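Local coordinates for protein concanavalin B (Canavalia ensiformis, PDB 6CAF) that may act as a carbohydrate-binding protein in jack bean seeds and has the chitinase-like fold of glycosyl hydrolase family 18, at residues V211-D216 and Q227-A232. Sequence-based numbering, arbitrary orientation.
Sequences VRFYND and QRIRNA
Phe213, just past the end of strand 208-212, packs its ring against Ile229 and Ala232 of helix 227-239, about one turn apart. At the centre of an inverse gamma turn, Phe213 sets its CG anti to the carbonyl carbon, beside the backbone N. Ile229 reaches the ring with its longer branch: CG1 lies 3.7 Å from CD1 of Phe213 in an off-centre CH-pi contact, 4.1 Å from the ring centroid and 30° off the normal. CG1 is anti to the backbone N (chi1 -171°) and the chain runs on extended, putting the Ile229 methyl CD1 3.9 Å from Phe213 CB; the two side chains cross at about a right angle. Ala232 approaches differently, its methyl lying at the ring edge near the ring plane, with CB 3.8 Å from CE1 of Phe213. Val211 CG1 lies 3.5 Å from the plane of the Phe213 ring, on the other side from Ile229 CG1 and offset toward the rim. Leu249 and Leu251 of strand 247-252 and Trp233 of the helix also touch Phe213. Replacing Phe213 by alanine takes away the ring and would probably leave Ile229 CG1 and the Ala232 methyl without their apolar partner, opening a gap beside the helix. The contact joins the loop after strand 208-212 to the first turns of helix 227-239, within a beta-alpha-beta unit of the TIM barrel. With no hydrogen bond between the two segments, their direct contact is purely apolar and rests on shape and burial.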
ATOM      1  N   VAL A 211       2.001   7.341   3.335  1.00 10.53           N
ATOM      2  CA  VAL A 211       1.193   8.538   3.412  1.00 10.14           C
ATOM      3  C   VAL A 211       0.916   9.050   2.005  1.00 10.81           C
ATOM      4  O   VAL A 211       1.846   9.271   1.225  1.00 11.61           O
ATOM      5  CB  VAL A 211       1.916   9.597   4.233  1.00 11.81           C
ATOM      6  CG1 VAL A 211       1.075  10.868   4.308  1.00 12.67           C
ATOM      7  CG2 VAL A 211       2.213   9.104   5.641  1.00 12.86           C
ATOM      8  N   ARG A 212      -0.357   9.272   1.702  1.00 10.88           N
ATOM      9  CA  ARG A 212      -0.752   9.684   0.359  1.00 11.45           C
ATOM     10  C   ARG A 212      -0.641  11.189   0.184  1.00 12.25           C
ATOM     11  O   ARG A 212      -1.555  11.948   0.520  1.00 13.33           O
ATOM     12  CB  ARG A 212      -2.167   9.194   0.056  1.00 11.96           C
ATOM     13  CG  ARG A 212      -2.273   7.693   0.016  1.00 14.41           C
ATOM     14  CD  ARG A 212      -3.642   7.194  -0.390  1.00 16.14           C
ATOM     15  NE  ARG A 212      -4.537   7.168   0.725  1.00 18.68           N
ATOM     16  CZ  ARG A 212      -5.528   8.016   0.953  1.00 18.03           C
ATOM     17  NH1 ARG A 212      -5.787   8.994   0.125  1.00 24.05           N
ATOM     18  NH2 ARG A 212      -6.251   7.865   2.036  1.00 26.42           N
ATOM     19  N   PHE A 213       0.510  11.597  -0.320  1.00 12.27           N
ATOM     20  CA  PHE A 213       0.815  13.014  -0.500  1.00 13.07           C
ATOM     21  C   PHE A 213       0.316  13.499  -1.869  1.00 13.48           C
ATOM     22  O   PHE A 213       1.080  13.969  -2.699  1.00 16.19           O
ATOM     23  CB  PHE A 213       2.335  13.274  -0.370  1.00 14.39           C
ATOM     24  CG  PHE A 213       2.877  13.091   1.029  1.00 12.58           C
ATOM     25  CD1 PHE A 213       2.670  14.049   2.003  1.00 14.80           C
ATOM     26  CD2 PHE A 213       3.609  11.986   1.358  1.00 12.97           C
ATOM     27  CE1 PHE A 213       3.201  13.909   3.272  1.00 15.98           C
ATOM     28  CE2 PHE A 213       4.130  11.844   2.614  1.00 13.25           C
ATOM     29  CZ  PHE A 213       3.897  12.789   3.582  1.00 15.07           C
ATOM     30  N   TYR A 214      -0.985  13.380  -2.108  1.00 13.15           N
ATOM     31  CA  TYR A 214      -1.536  13.845  -3.364  1.00 14.01           C
ATOM     32  C   TYR A 214      -3.037  13.968  -3.201  1.00 15.00           C
ATOM     33  O   TYR A 214      -3.627  13.453  -2.234  1.00 16.25           O
ATOM     34  CB  TYR A 214      -1.150  12.894  -4.526  1.00 16.24           C
ATOM     35  CG  TYR A 214      -1.572  11.443  -4.371  1.00 14.97           C
ATOM     36  CD1 TYR A 214      -0.818  10.569  -3.652  1.00 14.17           C
ATOM     37  CD2 TYR A 214      -2.683  10.935  -5.036  1.00 19.41           C
ATOM     38  CE1 TYR A 214      -1.200   9.245  -3.505  1.00 14.44           C
ATOM     39  CE2 TYR A 214      -3.021   9.590  -4.959  1.00 20.55           C
ATOM     40  CZ  TYR A 214      -2.291   8.748  -4.161  1.00 15.88           C
ATOM     41  OH  TYR A 214      -2.649   7.414  -4.045  1.00 18.21           O
ATOM     42  N   ASN A 215      -3.640  14.675  -4.149  1.00 16.18           N
ATOM     43  CA  ASN A 215      -5.053  15.015  -4.084  1.00 18.00           C
ATOM     44  C   ASN A 215      -5.416  15.761  -2.779  1.00 18.61           C
ATOM     45  O   ASN A 215      -6.517  15.635  -2.263  1.00 20.67           O
ATOM     46  CB  ASN A 215      -5.922  13.782  -4.377  1.00 20.36           C
ATOM     47  CG  ASN A 215      -5.733  13.235  -5.839  1.00 23.70           C
ATOM     48  OD1 ASN A 215      -5.342  13.972  -6.789  1.00 34.64           O
ATOM     49  ND2 ASN A 215      -5.996  11.923  -6.015  1.00 28.61           N
ATOM     50  N   ASP A 216      -4.491  16.604  -2.304  1.00 16.34           N
ATOM     51  CA  ASP A 216      -4.755  17.440  -1.132  1.00 16.62           C
ATOM     52  C   ASP A 216      -3.801  18.610  -1.118  1.00 15.68           C
ATOM     53  O   ASP A 216      -2.621  18.457  -0.792  1.00 15.74           O
ATOM     54  CB  ASP A 216      -4.620  16.645   0.171  1.00 19.34           C
ATOM     55  CG  ASP A 216      -5.095  17.438   1.390  1.00 21.78           C
ATOM     56  OD1 ASP A 216      -5.129  18.674   1.334  1.00 22.08           O
ATOM     57  OD2 ASP A 216      -5.456  16.832   2.409  1.00 25.11           O
ATOM     58  N   GLN A 227       7.177  23.336   1.119  1.00 15.05           N
ATOM     59  CA  GLN A 227       6.933  23.555   2.545  1.00 17.23           C
ATOM     60  C   GLN A 227       5.778  22.732   3.082  1.00 13.89           C
ATOM     61  O   GLN A 227       5.848  22.224   4.214  1.00 14.75           O
ATOM     62  CB  GLN A 227       6.728  25.024   2.833  1.00 22.65           C
ATOM     63  CG  GLN A 227       8.060  25.778   2.785  1.00 28.01           C
ATOM     64  CD  GLN A 227       9.001  25.297   3.899  1.00 32.90           C
ATOM     65  OE1 GLN A 227       8.548  25.093   5.045  1.00 36.64           O
ATOM     66  NE2 GLN A 227      10.260  24.991   3.556  1.00 33.93           N
ATOM     67  N   ARG A 228       4.699  22.609   2.302  1.00 13.82           N
ATOM     68  CA  ARG A 228       3.540  21.878   2.803  0.50 13.56           C
ATOM     69  C   ARG A 228       3.821  20.388   2.937  1.00 12.91           C
ATOM     70  O   ARG A 228       3.419  19.765   3.915  1.00 13.85           O
ATOM     71  CB  ARG A 228       2.313  22.150   1.947  0.50 14.75           C
ATOM     72  CG  ARG A 228       1.746  23.548   2.153  0.50 17.01           C
ATOM     73  CD  ARG A 228       0.937  24.014   0.955  0.50 20.12           C
ATOM     74  NE  ARG A 228       0.225  25.267   1.210  0.50 22.20           N
ATOM     75  CZ  ARG A 228       0.783  26.477   1.185  0.50 24.85           C
ATOM     76  NH1 ARG A 228       0.022  27.536   1.403  0.50 28.29           N
ATOM     77  NH2 ARG A 228       2.084  26.645   0.948  0.50 26.99           N
ATOM     78  N   ILE A 229       4.537  19.815   1.961  1.00 12.39           N
ATOM     79  CA  ILE A 229       4.823  18.386   2.041  1.00 11.72           C
ATOM     80  C   ILE A 229       5.864  18.123   3.138  1.00 11.93           C
ATOM     81  O   ILE A 229       5.742  17.152   3.887  1.00 12.37           O
ATOM     82  CB  ILE A 229       5.232  17.782   0.682  1.00 12.36           C
ATOM     83  CG1 ILE A 229       5.293  16.278   0.787  1.00 12.99           C
ATOM     84  CG2 ILE A 229       6.522  18.378   0.121  1.00 14.23           C
ATOM     85  CD1 ILE A 229       5.462  15.578  -0.535  1.00 13.66           C
ATOM     86  N   ARG A 230       6.862  19.000   3.273  1.00 12.00           N
ATOM     87  CA  ARG A 230       7.849  18.814   4.340  1.00 12.56           C
ATOM     88  C   ARG A 230       7.182  18.886   5.704  1.00 12.29           C
ATOM     89  O   ARG A 230       7.474  18.097   6.607  1.00 12.98           O
ATOM     90  CB  ARG A 230       8.932  19.872   4.252  1.00 13.79           C
ATOM     91  CG  ARG A 230      10.043  19.730   5.212  1.00 17.07           C
ATOM     92  CD  ARG A 230      11.124  20.782   4.991  1.00 21.92           C
ATOM     93  NE  ARG A 230      12.291  20.503   5.804  1.00 25.55           N
ATOM     94  CZ  ARG A 230      12.441  20.900   7.043  1.00 23.96           C
ATOM     95  NH1 ARG A 230      11.509  21.641   7.617  1.00 29.70           N
ATOM     96  NH2 ARG A 230      13.512  20.542   7.703  1.00 36.80           N
ATOM     97  N   ASN A 231       6.286  19.854   5.852  1.00 11.85           N
ATOM     98  CA  ASN A 231       5.576  20.022   7.105  1.00 12.23           C
ATOM     99  C   ASN A 231       4.669  18.831   7.415  1.00 11.40           C
ATOM    100  O   ASN A 231       4.570  18.405   8.572  1.00 12.77           O
ATOM    101  CB  ASN A 231       4.778  21.303   7.089  1.00 13.35           C
ATOM    102  CG  ASN A 231       4.119  21.522   8.401  1.00 14.83           C
ATOM    103  OD1 ASN A 231       4.794  21.766   9.402  1.00 15.94           O
ATOM    104  ND2 ASN A 231       2.806  21.411   8.416  1.00 14.91           N
ATOM    105  N   ALA A 232       4.010  18.321   6.393  1.00 11.46           N
ATOM    106  CA  ALA A 232       3.140  17.173   6.582  1.00 11.39           C
ATOM    107  C   ALA A 232       3.981  15.951   6.977  1.00 11.01           C
ATOM    108  O   ALA A 232       3.589  15.180   7.857  1.00 12.21           O
ATOM    109  CB  ALA A 232       2.285  16.932   5.354  1.00 12.80           C
TER